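Local structure of afamin (Homo sapiens, 6FAK) at residues 115-119 and 144-148; 37-42 and 139-143; 28-33 and 250-254. The protein carries hydrophobic molecules in body fluids, keeping lipidated Wnt proteins soluble and active and binding vitamin E. All blocks are in the same frame, centred on the assembly; numbering follows the deposited sequence.

Contact 1: residues 115-119 and 144-148; sequences LPPFP and EVARR. With NA (sodium ion), chain F.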
ATOM      1  N   LEU A 115      11.089   1.423  16.248  1.00 31.37           N
ATOM      2  CA  LEU A 115      11.051   2.856  16.528  1.00 31.59           C
ATOM      3  C   LEU A 115      10.125   3.164  17.696  1.00 33.82           C
ATOM      4  O   LEU A 115       9.126   2.464  17.882  1.00 34.45           O
ATOM      5  CB  LEU A 115      10.587   3.619  15.278  1.00 30.43           C
ATOM      6  CG  LEU A 115      11.656   3.563  14.141  1.00 30.17           C
ATOM      7  CD1 LEU A 115      11.192   4.321  12.921  1.00 29.87           C
ATOM      8  CD2 LEU A 115      13.030   4.053  14.549  1.00 30.74           C
ATOM      9  N   PRO A 116      10.400   4.248  18.453  1.00 35.70           N
ATOM     10  CA  PRO A 116       9.481   4.652  19.508  1.00 36.44           C
ATOM     11  C   PRO A 116       8.123   5.081  18.966  1.00 38.16           C
ATOM     12  O   PRO A 116       7.967   5.295  17.754  1.00 36.80           O
ATOM     13  CB  PRO A 116      10.174   5.869  20.138  1.00 36.92           C
ATOM     14  CG  PRO A 116      10.996   6.429  19.067  1.00 36.57           C
ATOM     15  CD  PRO A 116      11.444   5.261  18.219  1.00 35.29           C
ATOM     16  N   PRO A 117       7.142   5.220  19.861  1.00 43.15           N
ATOM     17  CA  PRO A 117       5.875   5.798  19.430  1.00 44.91           C
ATOM     18  C   PRO A 117       6.145   7.188  18.811  1.00 42.71           C
ATOM     19  O   PRO A 117       7.037   7.897  19.247  1.00 41.59           O
ATOM     20  CB  PRO A 117       5.063   5.929  20.734  1.00 45.27           C
ATOM     21  CG  PRO A 117       5.807   5.173  21.782  1.00 47.52           C
ATOM     22  CD  PRO A 117       7.233   5.074  21.337  1.00 45.33           C
ATOM     23  N   PHE A 118       5.428   7.528  17.763  1.00 42.15           N
ATOM     24  CA  PHE A 118       5.637   8.820  17.090  1.00 43.60           C
ATOM     25  C   PHE A 118       5.720   9.981  18.093  1.00 44.84           C
ATOM     26  O   PHE A 118       4.794  10.147  18.887  1.00 47.92           O
ATOM     27  CB  PHE A 118       4.478   9.065  16.125  1.00 42.61           C
ATOM     28  CG  PHE A 118       4.781  10.083  15.097  1.00 42.82           C
ATOM     29  CD1 PHE A 118       4.816  11.453  15.426  1.00 43.52           C
ATOM     30  CD2 PHE A 118       5.074   9.694  13.799  1.00 41.07           C
ATOM     31  CE1 PHE A 118       5.118  12.402  14.463  1.00 41.97           C
ATOM     32  CE2 PHE A 118       5.365  10.650  12.830  1.00 42.77           C
ATOM     33  CZ  PHE A 118       5.386  12.002  13.160  1.00 41.63           C
ATOM     34  N   PRO A 119       6.801  10.802  18.059  1.00 44.99           N
ATOM     35  CA  PRO A 119       6.881  11.852  19.105  1.00 49.75           C
ATOM     36  C   PRO A 119       5.874  13.003  18.897  1.00 56.49           C
ATOM     37  O   PRO A 119       6.098  13.884  18.062  1.00 61.89           O
ATOM     38  CB  PRO A 119       8.330  12.365  19.007  1.00 45.86           C
ATOM     39  CG  PRO A 119       8.728  12.080  17.604  1.00 44.33           C
ATOM     40  CD  PRO A 119       7.929  10.889  17.109  1.00 42.67           C
ATOM     41  N   GLU A 144      10.493  12.004  10.821  1.00 27.18           N
ATOM     42  CA  GLU A 144       9.779  11.043  11.641  1.00 27.49           C
ATOM     43  C   GLU A 144       8.793  10.249  10.790  1.00 26.51           C
ATOM     44  O   GLU A 144       8.661   9.002  10.963  1.00 26.30           O
ATOM     45  CB  GLU A 144       9.087  11.710  12.848  1.00 29.54           C
ATOM     46  CG  GLU A 144      10.028  12.378  13.895  1.00 31.42           C
ATOM     47  CD  GLU A 144      10.924  11.443  14.703  1.00 34.53           C
ATOM     48  OE1 GLU A 144      10.857  10.211  14.525  1.00 34.57           O
ATOM     49  OE2 GLU A 144      11.721  11.962  15.549  1.00 37.14           O
ATOM     50  N   VAL A 145       8.179  10.914   9.813  1.00 25.53           N
ATOM     51  CA  VAL A 145       7.267  10.240   8.887  1.00 25.07           C
ATOM     52  C   VAL A 145       7.995   9.279   7.939  1.00 24.25           C
ATOM     53  O   VAL A 145       7.594   8.121   7.781  1.00 24.07           O
ATOM     54  CB  VAL A 145       6.371  11.259   8.147  1.00 25.65           C
ATOM     55  CG1 VAL A 145       5.451  10.535   7.184  1.00 25.76           C
ATOM     56  CG2 VAL A 145       5.478  11.983   9.164  1.00 26.49           C
ATOM     57  N   ALA A 146       9.097   9.724   7.339  1.00 23.90           N
ATOM     58  CA  ALA A 146       9.796   8.932   6.332  1.00 23.51           C
ATOM     59  C   ALA A 146      10.433   7.647   6.885  1.00 23.43           C
ATOM     60  O   ALA A 146      10.327   6.596   6.283  1.00 23.17           O
ATOM     61  CB  ALA A 146      10.842   9.767   5.646  1.00 23.56           C
ATOM     62  N   ARG A 147      11.034   7.721   8.070  1.00 23.54           N
ATOM     63  CA  ARG A 147      11.621   6.520   8.685  1.00 23.66           C
ATOM     64  C   ARG A 147      10.574   5.492   9.048  1.00 23.69           C
ATOM     65  O   ARG A 147      10.876   4.294   9.042  1.00 23.51           O
ATOM     66  CB  ARG A 147      12.524   6.873   9.898  1.00 24.01           C
ATOM     67  CG  ARG A 147      11.801   7.515  11.083  1.00 24.53           C
ATOM     68  CD  ARG A 147      12.750   8.381  11.936  1.00 25.19           C
ATOM     69  NE  ARG A 147      13.868   7.579  12.446  1.00 25.66           N
ATOM     70  CZ  ARG A 147      14.128   7.312  13.716  1.00 26.24           C
ATOM     71  NH1 ARG A 147      13.367   7.830  14.682  1.00 26.72           N
ATOM     72  NH2 ARG A 147      15.146   6.518  14.027  1.00 26.28           N
ATOM     73  N   ARG A 148       9.341   5.948   9.288  1.00 23.93           N
ATOM     74  CA  ARG A 148       8.225   5.035   9.576  1.00 24.31           C
ATOM     75  C   ARG A 148       7.459   4.585   8.333  1.00 23.97           C
ATOM     76  O   ARG A 148       6.624   3.704   8.442  1.00 24.11           O
ATOM     77  CB  ARG A 148       7.254   5.659  10.573  1.00 24.96           C
ATOM     78  CG  ARG A 148       7.799   5.707  12.014  1.00 25.67           C
ATOM     79  CD  ARG A 148       6.970   6.641  12.920  1.00 26.75           C
ATOM     80  NE  ARG A 148       7.528   6.659  14.283  1.00 27.62           N
ATOM     81  CZ  ARG A 148       8.553   7.388  14.674  1.00 27.95           C
ATOM     82  NH1 ARG A 148       9.110   8.278  13.843  1.00 27.95           N
ATOM     83  NH2 ARG A 148       9.051   7.231  15.905  1.00 28.46           N
TER
HETATM   84 NA    NA F 802       8.434   0.539  19.370  1.00 45.69          NA
HETATM   85  O   HOH W   1       6.367   4.603  15.668  1.00 44.57           O
HETATM   86  O   HOH W   2       6.286   1.371  18.875  1.00 46.34           O
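The guanidinium of R148 slips between L115 and F118 and is held there like the filling of a sandwich: CB of L115 lies over one face, CA of F118 and CD of P119 over the other. At its edge it meets P116 O, E144 and a water. R148 NH2 gives an almost straight bond (177°) to P116 O, 2.9 Å away, though it meets that oxygen from above the carbonyl plane. R148 NH1 grips both E144 O and, at 2.7 Å, E144 OE1, which also draws a weaker bond from R147 NH1. This salt-bridge network sits in the C-terminal part of helix 134-148 in the first albumin domain, where the proline-rich loop leading to helix 123-132 folds back on the helix. The buried side is tight: L115 CD2 presses on the face of the R147 guanidinium, 3.3 Å from R147 NH2, which itself bonds to Q35 O. Toward solvent the fit relaxes. The water bridges R148 NE and P116 O, and the exposed F118 ring, with CG anti to its backbone N (chi1 -161°), reaches V145 CG2 with its edge, 3.9 Å from F118 CE2. At the start of the segment, L115 O binds a sodium ion together with G113 O and a second water.

Contact 2: residues 37-42 and 139-143; sequences ATFEEM and NHFLY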
ATOM      1  N   ALA A  37      18.937   6.034  11.735  1.00 28.36           N
ATOM      2  CA  ALA A  37      19.691   7.287  11.823  1.00 28.85           C
ATOM      3  C   ALA A  37      18.945   8.375  12.613  1.00 29.63           C
ATOM      4  O   ALA A  37      17.695   8.488  12.541  1.00 29.27           O
ATOM      5  CB  ALA A  37      20.094   7.801  10.459  1.00 28.93           C
ATOM      6  N   THR A  38      19.727   9.140  13.396  1.00 29.86           N
ATOM      7  CA  THR A  38      19.225  10.172  14.269  1.00 30.58           C
ATOM      8  C   THR A  38      19.035  11.440  13.453  1.00 31.45           C
ATOM      9  O   THR A  38      19.557  11.577  12.348  1.00 31.37           O
ATOM     10  CB  THR A  38      20.225  10.473  15.442  1.00 31.67           C
ATOM     11  OG1 THR A  38      21.481  10.906  14.893  1.00 31.45           O
ATOM     12  CG2 THR A  38      20.488   9.221  16.292  1.00 31.70           C
ATOM     13  N   PHE A  39      18.305  12.384  14.012  1.00 33.61           N
ATOM     14  CA  PHE A  39      18.100  13.691  13.363  1.00 36.84           C
ATOM     15  C   PHE A  39      19.372  14.524  13.195  1.00 37.02           C
ATOM     16  O   PHE A  39      19.530  15.219  12.191  1.00 36.66           O
ATOM     17  CB  PHE A  39      17.003  14.521  14.056  1.00 38.59           C
ATOM     18  CG  PHE A  39      16.594  15.732  13.260  1.00 40.57           C
ATOM     19  CD1 PHE A  39      15.735  15.613  12.178  1.00 38.44           C
ATOM     20  CD2 PHE A  39      17.159  16.987  13.533  1.00 42.89           C
ATOM     21  CE1 PHE A  39      15.384  16.720  11.420  1.00 40.42           C
ATOM     22  CE2 PHE A  39      16.810  18.101  12.782  1.00 43.55           C
ATOM     23  CZ  PHE A  39      15.912  17.964  11.718  1.00 42.27           C
ATOM     24  N   GLU A  40      20.278  14.435  14.155  1.00 40.23           N
ATOM     25  CA  GLU A  40      21.589  15.079  14.023  1.00 42.61           C
ATOM     26  C   GLU A  40      22.349  14.557  12.818  1.00 40.21           C
ATOM     27  O   GLU A  40      23.010  15.326  12.095  1.00 38.03           O
ATOM     28  CB  GLU A  40      22.435  14.874  15.285  1.00 50.17           C
ATOM     29  CG  GLU A  40      21.926  15.666  16.481  1.00 64.76           C
ATOM     30  CD  GLU A  40      22.833  15.585  17.707  1.00 76.57           C
ATOM     31  OE1 GLU A  40      22.607  16.385  18.648  1.00 89.61           O
ATOM     32  OE2 GLU A  40      23.756  14.734  17.744  1.00 74.62           O
ATOM     33  N   GLU A  41      22.275  13.238  12.608  1.00 37.72           N
ATOM     34  CA  GLU A  41      22.905  12.622  11.441  1.00 36.33           C
ATOM     35  C   GLU A  41      22.298  13.156  10.131  1.00 35.82           C
ATOM     36  O   GLU A  41      23.031  13.434   9.186  1.00 36.48           O
ATOM     37  CB  GLU A  41      22.908  11.081  11.570  1.00 36.26           C
ATOM     38  CG  GLU A  41      23.790  10.583  12.737  1.00 36.95           C
ATOM     39  CD  GLU A  41      23.579   9.116  13.161  1.00 37.84           C
ATOM     40  OE1 GLU A  41      22.552   8.470  12.847  1.00 36.81           O
ATOM     41  OE2 GLU A  41      24.485   8.569  13.832  1.00 38.15           O
ATOM     42  N   MET A  42      20.986  13.371  10.091  1.00 36.17           N
ATOM     43  CA  MET A  42      20.320  13.920   8.910  1.00 36.90           C
ATOM     44  C   MET A  42      20.940  15.260   8.464  1.00 39.21           C
ATOM     45  O   MET A  42      21.244  15.447   7.290  1.00 40.75           O
ATOM     46  CB  MET A  42      18.808  14.130   9.155  1.00 35.93           C
ATOM     47  CG  MET A  42      17.958  12.925   9.474  1.00 34.66           C
ATOM     48  SD  MET A  42      17.697  11.908   8.025  1.00 33.13           S
ATOM     49  CE  MET A  42      18.232  10.323   8.623  1.00 31.66           C
ATOM     50  N   ASN A 139      11.185  19.853   9.054  1.00 38.60           N
ATOM     51  CA  ASN A 139      12.315  18.938   8.917  1.00 38.32           C
ATOM     52  C   ASN A 139      12.164  17.728   9.840  1.00 36.05           C
ATOM     53  O   ASN A 139      12.300  16.610   9.383  1.00 33.57           O
ATOM     54  CB  ASN A 139      13.660  19.602   9.175  1.00 38.72           C
ATOM     55  CG  ASN A 139      14.151  20.446   7.999  1.00 42.10           C
ATOM     56  OD1 ASN A 139      13.636  20.354   6.888  1.00 45.02           O
ATOM     57  ND2 ASN A 139      15.166  21.274   8.253  1.00 41.19           N
ATOM     58  N   HIS A 140      11.847  17.960  11.113  0.53 35.37           N
ATOM     59  CA  HIS A 140      11.685  16.863  12.079  0.53 35.56           C
ATOM     60  C   HIS A 140      10.444  16.005  11.783  0.53 35.40           C
ATOM     61  O   HIS A 140      10.505  14.764  11.850  0.53 33.20           O
ATOM     62  CB  HIS A 140      11.680  17.385  13.526  0.53 36.87           C
ATOM     63  CG  HIS A 140      11.843  16.305  14.555  0.53 37.46           C
ATOM     64  ND1 HIS A 140      13.035  16.054  15.197  0.53 38.46           N
ATOM     65  CD2 HIS A 140      10.960  15.402  15.043  0.53 37.27           C
ATOM     66  CE1 HIS A 140      12.879  15.040  16.029  0.53 37.77           C
ATOM     67  NE2 HIS A 140      11.628  14.631  15.959  0.53 36.65           N
ATOM     68  N   PHE A 141       9.333  16.642  11.412  1.00 34.90           N
ATOM     69  CA  PHE A 141       8.116  15.904  10.949  1.00 36.30           C
ATOM     70  C   PHE A 141       8.401  14.911   9.794  1.00 34.78           C
ATOM     71  O   PHE A 141       8.028  13.742   9.862  1.00 34.27           O
ATOM     72  CB  PHE A 141       7.044  16.910  10.472  1.00 41.07           C
ATOM     73  CG  PHE A 141       5.884  16.276   9.735  1.00 42.55           C
ATOM     74  CD1 PHE A 141       4.822  15.709  10.435  1.00 43.85           C
ATOM     75  CD2 PHE A 141       5.867  16.239   8.350  1.00 45.28           C
ATOM     76  CE1 PHE A 141       3.775  15.109   9.770  1.00 40.14           C
ATOM     77  CE2 PHE A 141       4.822  15.655   7.673  1.00 45.91           C
ATOM     78  CZ  PHE A 141       3.782  15.087   8.395  1.00 46.59           C
ATOM     79  N   LEU A 142       9.063  15.417   8.757  1.00 31.83           N
ATOM     80  CA  LEU A 142       9.407  14.690   7.595  1.00 32.23           C
ATOM     81  C   LEU A 142      10.380  13.521   7.888  1.00 29.51           C
ATOM     82  O   LEU A 142      10.191  12.425   7.373  1.00 29.01           O
ATOM     83  CB  LEU A 142       9.992  15.642   6.568  1.00 33.60           C
ATOM     84  CG  LEU A 142       9.799  15.469   5.085  1.00 38.64           C
ATOM     85  CD1 LEU A 142       8.421  14.951   4.718  1.00 39.34           C
ATOM     86  CD2 LEU A 142      10.070  16.813   4.387  1.00 38.93           C
ATOM     87  N   TYR A 143      11.417  13.782   8.686  1.00 27.89           N
ATOM     88  CA  TYR A 143      12.239  12.721   9.271  1.00 27.30           C
ATOM     89  C   TYR A 143      11.414  11.620   9.934  1.00 26.87           C
ATOM     90  O   TYR A 143      11.637  10.431   9.672  1.00 25.93           O
ATOM     91  CB  TYR A 143      13.220  13.331  10.274  1.00 28.09           C
ATOM     92  CG  TYR A 143      13.923  12.419  11.214  1.00 28.41           C
ATOM     93  CD1 TYR A 143      14.952  11.606  10.777  1.00 28.65           C
ATOM     94  CD2 TYR A 143      13.611  12.410  12.578  1.00 29.17           C
ATOM     95  CE1 TYR A 143      15.624  10.758  11.650  1.00 28.74           C
ATOM     96  CE2 TYR A 143      14.291  11.583  13.470  1.00 28.92           C
ATOM     97  CZ  TYR A 143      15.314  10.781  13.000  1.00 28.62           C
ATOM     98  OH  TYR A 143      15.996   9.985  13.865  1.00 29.08           O
TER
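A capping box opens helix 39-58 here, and the first turn behind it packs against helix 134-148 in the first albumin domain. T38 holds the N-cap: its OG1 receives a weak bond from E41 N, while T38 N returns a firmer one of 3.0 Å to E41 OE1, a carboxylate whose oxygens also engage K86 and H87. Just ahead of the cap, the carbonyl of A37 is claimed from the other helix. Y143 OH donates to A37 O at 2.6 Å, on a lone pair in the carbonyl plane, so a buried phenol hydroxyl is satisfied by the chain that enters the helix. The Y143 ring is then packed by F39, whose edge points at its face in a T-shaped pair, centroids 5.5 Å apart and planes at 74°. A chi1 of -169° turns the F39 ring away from its own backbone N and brings CD1 to 3.8 Å from Y143 CG; F39 CB separately makes a CH-pi contact over the tyrosine face. The far end of the F39 ring, CE1 and CZ, meets the backbone and CB of N139, and in the modelled conformer of H140 its ND1 lies over one face of F39. M42 closes in from the next turn: its CG comes to 3.5 Å from Y143 CD1, and SD makes an oblique Met-aromatic contact. F39, Y143 and, in that conformer, H140 form an aromatic cluster at a capped helix N-terminus, joining two helices of the all-helical albumin fold.

Contact 3: residues 28-33 and 250-254; sequences IAFAQY and EGDVV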
ATOM      1  N   ILE A  28      14.234  12.790   3.478  1.00 26.83           N
ATOM      2  CA  ILE A  28      13.353  11.682   3.103  1.00 26.05           C
ATOM      3  C   ILE A  28      14.226  10.469   2.685  1.00 25.37           C
ATOM      4  O   ILE A  28      14.055   9.384   3.218  1.00 24.77           O
ATOM      5  CB  ILE A  28      12.424  12.015   1.937  1.00 26.24           C
ATOM      6  CG1 ILE A  28      11.364  13.057   2.363  1.00 26.90           C
ATOM      7  CG2 ILE A  28      11.711  10.762   1.438  1.00 25.64           C
ATOM      8  CD1 ILE A  28      10.444  13.531   1.266  1.00 27.71           C
ATOM      9  N   ALA A  29      15.171  10.688   1.776  1.00 25.05           N
ATOM     10  CA  ALA A  29      16.015   9.563   1.282  1.00 25.10           C
ATOM     11  C   ALA A  29      16.789   8.857   2.434  1.00 24.62           C
ATOM     12  O   ALA A  29      16.816   7.643   2.533  1.00 24.18           O
ATOM     13  CB  ALA A  29      16.997  10.073   0.244  1.00 25.48           C
ATOM     14  N   PHE A  30      17.460   9.671   3.241  1.00 24.83           N
ATOM     15  CA  PHE A  30      18.310   9.189   4.304  1.00 25.07           C
ATOM     16  C   PHE A  30      17.495   8.440   5.345  1.00 24.30           C
ATOM     17  O   PHE A  30      17.836   7.302   5.672  1.00 24.01           O
ATOM     18  CB  PHE A  30      19.084  10.336   4.940  1.00 26.22           C
ATOM     19  CG  PHE A  30      20.231   9.922   5.841  1.00 26.86           C
ATOM     20  CD1 PHE A  30      20.680   8.626   5.966  1.00 27.17           C
ATOM     21  CD2 PHE A  30      20.891  10.896   6.547  1.00 28.23           C
ATOM     22  CE1 PHE A  30      21.763   8.303   6.784  1.00 27.75           C
ATOM     23  CE2 PHE A  30      21.947  10.604   7.422  1.00 28.66           C
ATOM     24  CZ  PHE A  30      22.412   9.293   7.515  1.00 28.53           C
ATOM     25  N   ALA A  31      16.364   9.029   5.726  1.00 23.84           N
ATOM     26  CA  ALA A  31      15.469   8.443   6.743  1.00 23.56           C
ATOM     27  C   ALA A  31      14.857   7.147   6.295  1.00 23.04           C
ATOM     28  O   ALA A  31      14.677   6.231   7.110  1.00 22.92           O
ATOM     29  CB  ALA A  31      14.389   9.447   7.155  1.00 23.71           C
ATOM     30  N   GLN A  32      14.530   7.038   4.998  1.00 22.60           N
ATOM     31  CA  GLN A  32      13.968   5.774   4.475  1.00 22.34           C
ATOM     32  C   GLN A  32      15.025   4.663   4.356  1.00 22.25           C
ATOM     33  O   GLN A  32      14.734   3.525   4.683  1.00 22.29           O
ATOM     34  CB  GLN A  32      13.285   5.977   3.110  1.00 22.12           C
ATOM     35  CG  GLN A  32      12.077   6.890   3.175  1.00 22.22           C
ATOM     36  CD  GLN A  32      11.313   6.939   1.869  1.00 22.35           C
ATOM     37  OE1 GLN A  32      11.923   7.100   0.794  1.00 22.50           O
ATOM     38  NE2 GLN A  32       9.966   6.861   1.961  1.00 22.39           N
ATOM     39  N   TYR A  33      16.212   4.994   3.832  1.00 22.33           N
ATOM     40  CA  TYR A  33      17.278   4.035   3.707  1.00 22.39           C
ATOM     41  C   TYR A  33      17.879   3.571   5.039  1.00 22.55           C
ATOM     42  O   TYR A  33      18.255   2.403   5.188  1.00 22.60           O
ATOM     43  CB  TYR A  33      18.367   4.575   2.766  1.00 22.65           C
ATOM     44  CG  TYR A  33      18.013   4.400   1.281  1.00 22.65           C
ATOM     45  CD1 TYR A  33      17.689   3.144   0.755  1.00 22.60           C
ATOM     46  CD2 TYR A  33      18.064   5.457   0.412  1.00 22.84           C
ATOM     47  CE1 TYR A  33      17.407   2.979  -0.594  1.00 22.61           C
ATOM     48  CE2 TYR A  33      17.770   5.307  -0.945  1.00 22.84           C
ATOM     49  CZ  TYR A  33      17.453   4.075  -1.426  1.00 22.77           C
ATOM     50  OH  TYR A  33      17.182   3.929  -2.770  1.00 22.96           O
ATOM     51  N   GLU A 250      12.790   1.649  -6.111  1.00 25.22           N
ATOM     52  CA  GLU A 250      14.138   1.616  -5.616  1.00 25.85           C
ATOM     53  C   GLU A 250      14.354   2.462  -4.370  1.00 25.25           C
ATOM     54  O   GLU A 250      15.125   2.092  -3.488  1.00 24.97           O
ATOM     55  CB  GLU A 250      15.139   2.008  -6.717  1.00 27.03           C
ATOM     56  CG  GLU A 250      16.550   2.094  -6.178  1.00 28.60           C
ATOM     57  CD  GLU A 250      17.602   2.483  -7.169  1.00 29.98           C
ATOM     58  OE1 GLU A 250      17.339   2.501  -8.406  1.00 30.43           O
ATOM     59  OE2 GLU A 250      18.724   2.740  -6.623  1.00 30.79           O
ATOM     60  N   GLY A 251      13.688   3.606  -4.310  1.00 25.07           N
ATOM     61  CA  GLY A 251      13.910   4.577  -3.290  1.00 25.18           C
ATOM     62  C   GLY A 251      14.758   5.767  -3.725  1.00 25.65           C
ATOM     63  O   GLY A 251      15.152   6.537  -2.897  1.00 25.55           O
ATOM     64  N   ASP A 252      15.012   5.910  -5.024  1.00 26.19           N
ATOM     65  CA  ASP A 252      15.809   6.985  -5.539  1.00 27.19           C
ATOM     66  C   ASP A 252      14.899   8.245  -5.588  1.00 27.16           C
ATOM     67  O   ASP A 252      14.167   8.466  -6.567  1.00 27.18           O
ATOM     68  CB  ASP A 252      16.361   6.589  -6.910  1.00 28.28           C
ATOM     69  CG  ASP A 252      17.290   7.655  -7.498  1.00 29.73           C
ATOM     70  OD1 ASP A 252      17.231   8.856  -7.120  1.00 29.55           O
ATOM     71  OD2 ASP A 252      18.069   7.246  -8.353  1.00 33.37           O
ATOM     72  N   VAL A 253      14.964   9.056  -4.547  0.51 27.07           N
ATOM     73  CA  VAL A 253      13.998  10.173  -4.367  0.51 27.45           C
ATOM     74  C   VAL A 253      14.057  11.223  -5.484  0.51 27.91           C
ATOM     75  O   VAL A 253      13.020  11.637  -5.994  0.51 27.76           O
ATOM     76  CB  VAL A 253      14.098  10.827  -2.977  0.51 27.60           C
ATOM     77  CG1 VAL A 253      13.785   9.814  -1.890  0.51 27.24           C
ATOM     78  CG2 VAL A 253      15.477  11.452  -2.745  0.51 28.25           C
ATOM     79  N   VAL A 254      15.270  11.605  -5.884  1.00 28.56           N
ATOM     80  CA  VAL A 254      15.471  12.543  -7.006  1.00 29.66           C
ATOM     81  C   VAL A 254      14.924  12.018  -8.346  1.00 29.88           C
ATOM     82  O   VAL A 254      14.156  12.701  -9.022  1.00 30.14           O
ATOM     83  CB  VAL A 254      16.972  12.951  -7.142  1.00 30.44           C
ATOM     84  CG1 VAL A 254      17.190  13.834  -8.355  1.00 31.78           C
ATOM     85  CG2 VAL A 254      17.422  13.670  -5.883  1.00 31.17           C
TER
HETATM   86  O   HOH W   3      14.353   6.027  -0.208  1.00 26.14           O
HETATM   87  O   HOH W   4      19.095   2.021  -3.980  1.00 22.59           O
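Over one face of the Y33 ring lies a water, displaced toward the rim, while the carbonyl oxygens of E250 and G251 approach the phenol end obliquely; K108 adds a cation-pi contact to the same ring. The water lies within hydrogen-bonding distance of Q32 OE1 and G251 O, and Q32 NE2 bonds to N149 O and V152 O. A chi1 of -80° points the Y33 ring toward 250-251, where Y33 OH donates to E250 O at 2.8 Å from above that carbonyl plane. Another water spans Y33 OH and E250 OE2, and N70 bonds to both of these atoms, so the hydroxyl is gripped from several directions; E250 also forms a salt bridge with R101. The oxygen that Y33 takes belongs to the end of helix 231-250, closed by a Schellman motif in which G251, at positive phi, is the C-prime residue. Its lack of a side chain matters twice, for the backbone turn and because the direction a side chain would take from G251 CA is filled by Y33 OH. D252 then N-caps helix 253-268 through a bond from Q255 N to OD1, within the region that forms the hydrophobic ligand pocket. Beyond the turn the chemistry becomes apolar: both methyls of V253, in the modelled conformer, rest against A29 CB, which lies 3.6 Å from V253 CG2, while V253 CG1 also meets I28 CG2 at 4.0 Å.

In the fold
The three contacts illustrate how chemistry follows depth and position in an all-helical fold. Contact 3 is the buried one and the only one to join different albumin domains, the first and second; it mixes a small apolar patch with tyrosine and water bonds at a helix-to-helix turn. Contacts 1 and 2 both lie within the first domain, partly buried, and share helix 134-148: residues 144-148 meet a loop through an arginine that bonds to a backbone carbonyl, held by a salt-bridge network within the helix, and the turn before them meets a helix start through aromatic rings. Helix 22-33 backs both: A146 packs on A31, and M42 on F30. Contacts 1 and 2 meet where R147 NH2 comes near A37 O.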